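Local coordinates for penicillin-binding protein activator LpoA (Escherichia coli, PDB 6DR3) that regulates peptidoglycan synthesis at the outer membrane, its full-length form stimulating the transpeptidase activity of penicillin-binding protein 1A, at residues A[127-132]-A[146-151]; A[175-180]-A[200-205]; A[180-185]-A[190-195]. One frame throughout, in Å; residues are numbered along the deposited sequence.

Overall arrangement
All three contacts join consecutive helices of the all-helical amino-terminal domain, but they differ in depth. Interaction 1, between helices 123-132 and 138-153, is buried near the centre of the chain and rests on a leucine packed against an alanine methyl and a threonine hydroxyl. Interactions 2 and 3 lie at the surface and hold the same pair, helices 170-185 and 189-202: interaction 3 close to their connection, with methionine, asparagine and valine, and interaction 2 at the C-terminal end of helix 189-202, with a salt bridge and a bridging water. Helix 138-153 ties the two regions together, since Thr148 packs on Trp175 while Trp149 reaches Leu178 of interaction 2 and Trp182 of interaction 3.

Interaction 1 of 3, residues A[127-132]-A[146-151]; sequences RALIAQ and DATWQA
Leu129 lays its side chain over Thr148 and the neighbouring Ala147 of helix 138-153, and the leucine and threonine side chains slide past each other in opposite directions. Its CB lies 3.5 Å from Thr148 OG1, and its CD1 branch continues past the same oxygen to reach Thr148 CA at 3.7 Å. The other branch, CD2, turns to the methyl group of Ala147, with 4.1 Å between Leu129 CD2 and Ala147 CB. The leucine thus straddles two successive residues. Thr148 OG1 stands anti to its own carbonyl carbon (chi1 -54°), a setting that lets it bond to the backbone O of Asn144 one turn earlier; its polarity is satisfied inside its own helix, and toward Leu129 it offers a van der Waals surface. The small side chains of Ala147 and Thr148 are consistent with the close approach of the backbones, Leu129 CA to Thr148 CA being 6.4 Å. Asn144 also ties the helices together, its ND2 bonding to Leu129 O and Gln132 OE1. Ile114 of helix 103-117 packs on Leu129 as well, while Trp175 of helix 170-185 packs on Thr148. Such buried packing between consecutive helices is characteristic of the TPR-like helical architecture of this domain.

Interaction 2 of 3, residues A[175-180]-A[200-205]; sequences WLDLQR and QKRYPN
Segment 175-180 is helical throughout, whereas 200-205 holds the last turn of helix 189-202 and the chain that follows it, with Tyr203 the first residue to leave helical geometry. Asp177 faces this helix end and meets two consecutive side chains there. Its OD2 takes both bonds from Arg202: NH2 donates to Asp177 OD2 over 2.7 Å, and NE adds a weak bond to the same oxygen at 3.0 Å. The carboxylate oxygen sits at the edge of the guanidinium, near its plane, and NH2 meets it nearly along the C-O axis. Because one oxygen serves both nitrogens, this salt bridge is forked and not a two-oxygen, side-by-side pairing, and the two flat groups are turned 66° apart. A bend at chi3 of Arg202 (-62°) curls the chain back so that NE and NH2 both face the aspartate.

The contact fastens the end of one helix to the flank of its predecessor, an antiparallel helical hairpin within the TPR-like fold of the domain. Tyr203 comes in beside the salt bridge: its CE2 lies 3.6 Å from Asp177 CB, in an oblique approach to the ring. With CG anti to the backbone N, Asp177 extends across the tyrosine, its carboxylate plane 53° from that of the ring. Asp177 OD1 is occupied by a water that donates to it over 2.6 Å and also lies 2.6 Å from Tyr203 OH, in the plane of the ring. The two oxygens of Asp177 thus divide their work, OD2 holding Arg202 directly and OD1 reaching the tyrosine hydroxyl through water. Trp199 of helix 189-202 packs against Asp177 and Tyr203, and Val181 of helix 170-185 against Arg202.

Interaction 3 of 3, residues A[180-185]-A[190-195]; sequences RVWFDN and DMMKAG
Met192 and Asn185 bury the most surface here, followed by Val181, and the three meet where helix 170-185 ends and helix 189-202 is beginning. The Met192 chain leaves with CG anti to the backbone N and then folds back at chi2 and chi3, which carries its thioether end toward the other helix although its first bond does not point there. The end of Met192 lies near Asn185 and the Trp182 indole, which it approaches obliquely, but the exact position of its terminal methyl is doubtful. Its sulfur is loosely beside one branch of Val181, with Met192 SD 4.4 Å from Val181 CG1.

Joined by a short connection, the two segments form a helical hairpin, as expected of the TPR-like fold: their axes approach to 9.5 Å and run antiparallel at 161°. Asn185 holds the side chain it presents to the partner by bonding back within its own helix, ND2 donating to Val181 O over 3.0 Å in a nearly straight bond (167°). The oxygen is approached in the carbonyl plane, on a lone pair, and Val181 O lies close to the plane of the Asn185 amide, so the amide rotation is set. The amide oxygen faces Met191, whose CB lies 3.8 Å from Asn185 OD1. One turn back, Val181 CG1 rests on the backbone of Gly195, 3.9 Å from Gly195 C; the absence of a side chain at Gly195 leaves room for this branch. Trp149 of helix 138-153 meets the Trp182 ring edge-to-face, and Arg186 makes a cation-pi contact with the same indole.

Interaction 1 of 3, residues A[127-132]-A[146-151]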
loop_
_atom_site.group_PDB
_atom_site.type_symbol
_atom_site.label_atom_id
_atom_site.label_comp_id
_atom_site.label_asym_id
_atom_site.label_seq_id
_atom_site.Cartn_x
_atom_site.Cartn_y
_atom_site.Cartn_z
ATOM N N ARG A 127 9.071 -2.215 -5.834
ATOM C CA ARG A 127 8.241 -3.359 -6.196
ATOM C C ARG A 127 6.954 -3.388 -5.382
ATOM O O ARG A 127 5.889 -3.742 -5.902
ATOM C CB ARG A 127 9.022 -4.659 -6.000
ATOM C CG ARG A 127 10.109 -4.906 -7.037
ATOM C CD ARG A 127 10.675 -6.312 -6.900
ATOM N NE ARG A 127 11.547 -6.680 -8.017
ATOM C CZ ARG A 127 12.859 -6.903 -7.933
ATOM N NH1 ARG A 127 13.505 -6.812 -6.775
ATOM N NH2 ARG A 127 13.537 -7.231 -9.026
ATOM N N ALA A 128 7.028 -3.020 -4.101
ATOM C CA ALA A 128 5.835 -3.034 -3.260
ATOM C C ALA A 128 4.847 -1.960 -3.700
ATOM O O ALA A 128 3.640 -2.214 -3.796
ATOM C CB ALA A 128 6.225 -2.842 -1.794
ATOM N N LEU A 129 5.343 -0.751 -3.969
ATOM C CA LEU A 129 4.476 0.304 -4.483
ATOM C C LEU A 129 3.865 -0.093 -5.820
ATOM O O LEU A 129 2.677 0.150 -6.066
ATOM C CB LEU A 129 5.266 1.604 -4.625
ATOM C CG LEU A 129 5.644 2.300 -3.319
ATOM C CD1 LEU A 129 6.759 3.301 -3.559
ATOM C CD2 LEU A 129 4.430 2.988 -2.717
ATOM N N ILE A 130 4.664 -0.710 -6.693
ATOM C CA ILE A 130 4.179 -1.088 -8.016
ATOM C C ILE A 130 3.150 -2.207 -7.908
ATOM O O ILE A 130 2.151 -2.222 -8.639
ATOM C CB ILE A 130 5.365 -1.482 -8.917
ATOM C CG1 ILE A 130 6.205 -0.245 -9.239
ATOM C CG2 ILE A 130 4.883 -2.143 -10.210
ATOM C CD1 ILE A 130 7.556 -0.554 -9.845
ATOM N N ALA A 131 3.372 -3.162 -7.001
ATOM C CA ALA A 131 2.416 -4.252 -6.836
ATOM C C ALA A 131 1.102 -3.760 -6.243
ATOM O O ALA A 131 0.042 -4.327 -6.532
ATOM C CB ALA A 131 3.017 -5.345 -5.953
ATOM N N GLN A 132 1.148 -2.712 -5.419
ATOM C CA GLN A 132 -0.056 -2.204 -4.771
ATOM C C GLN A 132 -0.881 -1.314 -5.691
ATOM O O GLN A 132 -2.113 -1.314 -5.600
ATOM C CB GLN A 132 0.319 -1.421 -3.514
ATOM C CG GLN A 132 -0.871 -0.991 -2.658
ATOM C CD GLN A 132 -0.512 0.111 -1.681
ATOM O OE1 GLN A 132 0.061 1.131 -2.066
ATOM N NE2 GLN A 132 -0.844 -0.090 -0.408
ATOM N N ASP A 146 3.094 9.264 -6.259
ATOM C CA ASP A 146 4.019 10.279 -5.762
ATOM C C ASP A 146 5.071 9.683 -4.839
ATOM O O ASP A 146 6.214 10.153 -4.826
ATOM C CB ASP A 146 3.247 11.382 -5.043
ATOM C CG ASP A 146 2.401 12.205 -5.989
ATOM O OD1 ASP A 146 2.572 12.063 -7.220
ATOM O OD2 ASP A 146 1.562 12.996 -5.507
ATOM N N ALA A 147 4.707 8.662 -4.058
ATOM C CA ALA A 147 5.699 7.973 -3.240
ATOM C C ALA A 147 6.690 7.215 -4.112
ATOM O O ALA A 147 7.892 7.195 -3.823
ATOM C CB ALA A 147 5.009 7.025 -2.261
ATOM N N THR A 148 6.206 6.585 -5.185
ATOM C CA THR A 148 7.107 5.931 -6.126
ATOM C C THR A 148 8.107 6.927 -6.697
ATOM O O THR A 148 9.296 6.616 -6.834
ATOM C CB THR A 148 6.311 5.270 -7.255
ATOM O OG1 THR A 148 5.325 4.386 -6.704
ATOM C CG2 THR A 148 7.234 4.476 -8.174
ATOM N N TRP A 149 7.648 8.137 -7.027
ATOM C CA TRP A 149 8.556 9.115 -7.613
ATOM C C TRP A 149 9.577 9.611 -6.595
ATOM O O TRP A 149 10.757 9.768 -6.926
ATOM C CB TRP A 149 7.786 10.299 -8.193
ATOM C CG TRP A 149 8.726 11.266 -8.823
ATOM C CD1 TRP A 149 8.985 12.546 -8.426
ATOM C CD2 TRP A 149 9.578 11.012 -9.944
ATOM N NE1 TRP A 149 9.936 13.110 -9.244
ATOM C CE2 TRP A 149 10.314 12.188 -10.184
ATOM C CE3 TRP A 149 9.781 9.906 -10.776
ATOM C CZ2 TRP A 149 11.239 12.287 -11.220
ATOM C CZ3 TRP A 149 10.698 10.009 -11.804
ATOM C CH2 TRP A 149 11.415 11.190 -12.019
ATOM N N GLN A 150 9.152 9.872 -5.356
ATOM C CA GLN A 150 10.111 10.326 -4.355
ATOM C C GLN A 150 11.219 9.299 -4.162
ATOM O O GLN A 150 12.395 9.661 -4.041
ATOM C CB GLN A 150 9.421 10.615 -3.021
ATOM C CG GLN A 150 10.420 10.958 -1.909
ATOM C CD GLN A 150 9.772 11.494 -0.648
ATOM O OE1 GLN A 150 9.948 10.938 0.438
ATOM N NE2 GLN A 150 9.038 12.591 -0.779
ATOM N N ALA A 151 10.864 8.012 -4.131
ATOM C CA ALA A 151 11.878 6.973 -3.989
ATOM C C ALA A 151 12.845 6.989 -5.165
ATOM O O ALA A 151 14.058 6.831 -4.985
ATOM C CB ALA A 151 11.211 5.603 -3.859
#

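Interaction 2 of 3, residues A[175-180]-A[200-205]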
loop_
_atom_site.group_PDB
_atom_site.type_symbol
_atom_site.label_atom_id
_atom_site.label_comp_id
_atom_site.label_asym_id
_atom_site.label_seq_id
_atom_site.Cartn_x
_atom_site.Cartn_y
_atom_site.Cartn_z
ATOM N N TRP A 175 9.396 3.033 -14.958
ATOM C CA TRP A 175 9.709 3.988 -13.901
ATOM C C TRP A 175 11.187 4.351 -13.909
ATOM O O TRP A 175 11.547 5.524 -13.764
ATOM C CB TRP A 175 9.314 3.420 -12.538
ATOM C CG TRP A 175 7.867 3.601 -12.191
ATOM C CD1 TRP A 175 6.946 2.615 -11.974
ATOM C CD2 TRP A 175 7.175 4.841 -12.015
ATOM N NE1 TRP A 175 5.725 3.167 -11.672
ATOM C CE2 TRP A 175 5.838 4.533 -11.691
ATOM C CE3 TRP A 175 7.554 6.184 -12.099
ATOM C CZ2 TRP A 175 4.880 5.516 -11.453
ATOM C CZ3 TRP A 175 6.602 7.159 -11.862
ATOM C CH2 TRP A 175 5.283 6.820 -11.542
ATOM N N LEU A 176 12.059 3.353 -14.074
ATOM C CA LEU A 176 13.491 3.626 -14.113
ATOM C C LEU A 176 13.872 4.431 -15.347
ATOM O O LEU A 176 14.842 5.196 -15.308
ATOM C CB LEU A 176 14.274 2.313 -14.071
ATOM C CG LEU A 176 14.115 1.497 -12.783
ATOM C CD1 LEU A 176 14.811 0.154 -12.919
ATOM C CD2 LEU A 176 14.654 2.258 -11.579
ATOM N N ASP A 177 13.127 4.284 -16.445
ATOM C CA ASP A 177 13.386 5.112 -17.616
ATOM C C ASP A 177 13.053 6.572 -17.336
ATOM O O ASP A 177 13.810 7.470 -17.716
ATOM C CB ASP A 177 12.586 4.599 -18.811
ATOM C CG ASP A 177 13.015 5.242 -20.112
ATOM O OD1 ASP A 177 13.992 4.757 -20.719
ATOM O OD2 ASP A 177 12.389 6.241 -20.518
ATOM N N LEU A 178 11.926 6.832 -16.667
ATOM C CA LEU A 178 11.583 8.206 -16.318
ATOM C C LEU A 178 12.593 8.785 -15.338
ATOM O O LEU A 178 12.931 9.972 -15.410
ATOM C CB LEU A 178 10.173 8.266 -15.731
ATOM C CG LEU A 178 9.638 9.656 -15.372
ATOM C CD1 LEU A 178 9.587 10.561 -16.596
ATOM C CD2 LEU A 178 8.262 9.549 -14.734
ATOM N N GLN A 179 13.077 7.960 -14.407
ATOM C CA GLN A 179 14.153 8.383 -13.516
ATOM C C GLN A 179 15.339 8.913 -14.315
ATOM O O GLN A 179 15.889 9.975 -14.003
ATOM C CB GLN A 179 14.577 7.208 -12.632
ATOM C CG GLN A 179 15.567 7.563 -11.536
ATOM C CD GLN A 179 16.065 6.334 -10.794
ATOM O OE1 GLN A 179 16.403 5.321 -11.406
ATOM N NE2 GLN A 179 16.099 6.414 -9.470
ATOM N N ARG A 180 15.744 8.180 -15.356
ATOM C CA ARG A 180 16.866 8.620 -16.181
ATOM C C ARG A 180 16.538 9.914 -16.915
ATOM O O ARG A 180 17.387 10.807 -17.021
ATOM C CB ARG A 180 17.247 7.525 -17.178
ATOM C CG ARG A 180 18.155 6.451 -16.605
ATOM C CD ARG A 180 19.462 6.366 -17.378
ATOM N NE ARG A 180 20.193 7.631 -17.366
ATOM C CZ ARG A 180 21.314 7.857 -18.045
ATOM N NH1 ARG A 180 21.845 6.904 -18.800
ATOM N NH2 ARG A 180 21.906 9.041 -17.971
ATOM N N GLN A 200 5.859 9.386 -21.733
ATOM C CA GLN A 200 4.465 8.958 -21.676
ATOM C C GLN A 200 4.093 8.151 -22.912
ATOM O O GLN A 200 3.307 7.200 -22.829
ATOM C CB GLN A 200 3.552 10.177 -21.528
ATOM C CG GLN A 200 3.647 10.851 -20.161
ATOM C CD GLN A 200 2.790 12.100 -20.056
ATOM O OE1 GLN A 200 3.016 13.086 -20.756
ATOM N NE2 GLN A 200 1.801 12.063 -19.172
ATOM N N LYS A 201 4.655 8.507 -24.066
ATOM C CA LYS A 201 4.407 7.759 -25.290
ATOM C C LYS A 201 5.304 6.532 -25.410
ATOM O O LYS A 201 5.023 5.656 -26.233
ATOM C CB LYS A 201 4.599 8.669 -26.505
ATOM C CG LYS A 201 3.460 9.657 -26.697
ATOM C CD LYS A 201 3.842 10.806 -27.616
ATOM C CE LYS A 201 2.628 11.661 -27.953
ATOM N NZ LYS A 201 2.996 12.961 -28.582
ATOM N N ARG A 202 6.371 6.453 -24.611
ATOM C CA ARG A 202 7.190 5.246 -24.571
ATOM C C ARG A 202 6.542 4.164 -23.718
ATOM O O ARG A 202 6.541 2.988 -24.099
ATOM C CB ARG A 202 8.581 5.563 -24.020
ATOM C CG ARG A 202 9.591 6.005 -25.054
ATOM C CD ARG A 202 11.006 5.739 -24.560
ATOM N NE ARG A 202 11.334 6.481 -23.349
ATOM C CZ ARG A 202 11.613 7.781 -23.314
ATOM N NH1 ARG A 202 11.590 8.506 -24.424
ATOM N NH2 ARG A 202 11.908 8.361 -22.159
ATOM N N TYR A 203 5.997 4.542 -22.564
ATOM C CA TYR A 203 5.398 3.605 -21.616
ATOM C C TYR A 203 3.982 4.073 -21.310
ATOM O O TYR A 203 3.674 4.476 -20.182
ATOM C CB TYR A 203 6.242 3.501 -20.347
ATOM C CG TYR A 203 7.624 2.926 -20.577
ATOM C CD1 TYR A 203 7.829 1.553 -20.616
ATOM C CD2 TYR A 203 8.724 3.757 -20.754
ATOM C CE1 TYR A 203 9.088 1.023 -20.827
ATOM C CE2 TYR A 203 9.989 3.234 -20.965
ATOM C CZ TYR A 203 10.164 1.867 -21.001
ATOM O OH TYR A 203 11.417 1.338 -21.208
ATOM N N PRO A 204 3.089 4.034 -22.300
ATOM C CA PRO A 204 1.725 4.541 -22.079
ATOM C C PRO A 204 0.937 3.752 -21.048
ATOM O O PRO A 204 -0.059 4.270 -20.527
ATOM C CB PRO A 204 1.086 4.444 -23.470
ATOM C CG PRO A 204 1.861 3.374 -24.167
ATOM C CD PRO A 204 3.268 3.506 -23.664
ATOM N N ASN A 205 1.340 2.518 -20.740
ATOM C CA ASN A 205 0.650 1.725 -19.732
ATOM C C ASN A 205 1.121 2.027 -18.316
ATOM O O ASN A 205 0.450 1.626 -17.358
ATOM C CB ASN A 205 0.836 0.232 -20.015
ATOM C CG ASN A 205 -0.008 -0.643 -19.105
ATOM O OD1 ASN A 205 -1.120 -0.273 -18.726
ATOM N ND2 ASN A 205 0.522 -1.806 -18.743
HETATM O O HOH W 1 13.870 2.189 -21.256
#

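Interaction 3 of 3, residues A[180-185]-A[190-195]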
loop_
_atom_site.group_PDB
_atom_site.type_symbol
_atom_site.label_atom_id
_atom_site.label_comp_id
_atom_site.label_asym_id
_atom_site.label_seq_id
_atom_site.Cartn_x
_atom_site.Cartn_y
_atom_site.Cartn_z
ATOM N N ARG A 180 15.744 8.180 -15.356
ATOM C CA ARG A 180 16.866 8.620 -16.181
ATOM C C ARG A 180 16.538 9.914 -16.915
ATOM O O ARG A 180 17.387 10.807 -17.021
ATOM C CB ARG A 180 17.247 7.525 -17.178
ATOM C CG ARG A 180 18.155 6.451 -16.605
ATOM C CD ARG A 180 19.462 6.366 -17.378
ATOM N NE ARG A 180 20.193 7.631 -17.366
ATOM C CZ ARG A 180 21.314 7.857 -18.045
ATOM N NH1 ARG A 180 21.845 6.904 -18.800
ATOM N NH2 ARG A 180 21.906 9.041 -17.971
ATOM N N VAL A 181 15.318 10.029 -17.443
ATOM C CA VAL A 181 14.887 11.290 -18.039
ATOM C C VAL A 181 15.088 12.425 -17.048
ATOM O O VAL A 181 15.506 13.531 -17.417
ATOM C CB VAL A 181 13.419 11.189 -18.500
ATOM C CG1 VAL A 181 12.892 12.547 -18.958
ATOM C CG2 VAL A 181 13.285 10.165 -19.618
ATOM N N TRP A 182 14.803 12.166 -15.769
ATOM C CA TRP A 182 14.979 13.193 -14.749
ATOM C C TRP A 182 16.456 13.490 -14.513
ATOM O O TRP A 182 16.851 14.658 -14.417
ATOM C CB TRP A 182 14.301 12.766 -13.449
ATOM C CG TRP A 182 14.409 13.794 -12.371
ATOM C CD1 TRP A 182 13.800 15.015 -12.338
ATOM C CD2 TRP A 182 15.173 13.694 -11.165
ATOM N NE1 TRP A 182 14.139 15.683 -11.186
ATOM C CE2 TRP A 182 14.981 14.892 -10.448
ATOM C CE3 TRP A 182 16.001 12.708 -10.621
ATOM C CZ2 TRP A 182 15.588 15.131 -9.216
ATOM C CZ3 TRP A 182 16.602 12.946 -9.397
ATOM C CH2 TRP A 182 16.392 14.147 -8.709
ATOM N N PHE A 183 17.288 12.450 -14.416
ATOM C CA PHE A 183 18.723 12.665 -14.251
ATOM C C PHE A 183 19.288 13.521 -15.380
ATOM O O PHE A 183 20.177 14.350 -15.155
ATOM C CB PHE A 183 19.463 11.324 -14.201
ATOM C CG PHE A 183 19.224 10.522 -12.944
ATOM C CD1 PHE A 183 18.936 11.140 -11.734
ATOM C CD2 PHE A 183 19.306 9.138 -12.976
ATOM C CE1 PHE A 183 18.726 10.391 -10.589
ATOM C CE2 PHE A 183 19.097 8.387 -11.835
ATOM C CZ PHE A 183 18.808 9.014 -10.641
ATOM N N ASP A 184 18.782 13.339 -16.600
ATOM C CA ASP A 184 19.408 13.917 -17.781
ATOM C C ASP A 184 18.915 15.317 -18.122
ATOM O O ASP A 184 19.638 16.058 -18.797
ATOM C CB ASP A 184 19.182 13.000 -18.989
ATOM C CG ASP A 184 19.935 11.687 -18.872
ATOM O OD1 ASP A 184 20.674 11.509 -17.879
ATOM O OD2 ASP A 184 19.790 10.834 -19.772
ATOM N N ASN A 185 17.718 15.705 -17.682
ATOM C CA ASN A 185 17.129 16.974 -18.090
ATOM C C ASN A 185 16.739 17.872 -16.925
ATOM O O ASN A 185 16.169 18.943 -17.158
ATOM C CB ASN A 185 15.891 16.725 -18.965
ATOM C CG ASN A 185 16.219 15.964 -20.235
ATOM O OD1 ASN A 185 16.594 16.556 -21.246
ATOM N ND2 ASN A 185 16.076 14.644 -20.190
ATOM N N ASP A 190 12.188 23.140 -19.790
ATOM C CA ASP A 190 11.487 22.967 -21.058
ATOM C C ASP A 190 11.764 21.593 -21.655
ATOM O O ASP A 190 10.844 20.909 -22.120
ATOM C CB ASP A 190 11.893 24.071 -22.034
ATOM C CG ASP A 190 11.504 25.453 -21.543
ATOM O OD1 ASP A 190 10.755 25.542 -20.549
ATOM O OD2 ASP A 190 11.948 26.450 -22.152
ATOM N N MET A 191 13.031 21.171 -21.660
ATOM C CA MET A 191 13.359 19.840 -22.156
ATOM C C MET A 191 12.837 18.756 -21.224
ATOM O O MET A 191 12.495 17.660 -21.681
ATOM C CB MET A 191 14.871 19.703 -22.337
ATOM C CG MET A 191 15.421 20.457 -23.538
ATOM S SD MET A 191 14.875 19.765 -25.114
ATOM C CE MET A 191 15.828 18.251 -25.173
ATOM N N MET A 192 12.771 19.037 -19.921
ATOM C CA MET A 192 12.181 18.084 -18.989
ATOM C C MET A 192 10.734 17.793 -19.356
ATOM O O MET A 192 10.310 16.632 -19.396
ATOM C CB MET A 192 12.262 18.624 -17.561
ATOM C CG MET A 192 11.642 17.695 -16.518
ATOM S SD MET A 192 12.437 16.081 -16.449
ATOM C CE MET A 192 14.044 16.597 -15.892
ATOM N N LYS A 193 9.950 18.843 -19.606
ATOM C CA LYS A 193 8.554 18.645 -19.975
ATOM C C LYS A 193 8.439 17.815 -21.247
ATOM O O LYS A 193 7.606 16.905 -21.333
ATOM C CB LYS A 193 7.859 19.996 -20.152
ATOM C CG LYS A 193 6.344 19.911 -20.097
ATOM C CD LYS A 193 5.687 21.256 -20.351
ATOM C CE LYS A 193 4.276 21.292 -19.783
ATOM N NZ LYS A 193 3.460 20.119 -20.208
ATOM N N ALA A 194 9.273 18.110 -22.245
ATOM C CA ALA A 194 9.240 17.347 -23.489
ATOM C C ALA A 194 9.706 15.914 -23.268
ATOM O O ALA A 194 9.140 14.976 -23.841
ATOM C CB ALA A 194 10.103 18.036 -24.545
ATOM N N GLY A 195 10.737 15.724 -22.445
ATOM C CA GLY A 195 11.178 14.374 -22.132
ATOM C C GLY A 195 10.102 13.564 -21.436
ATOM O O GLY A 195 9.965 12.361 -21.674
#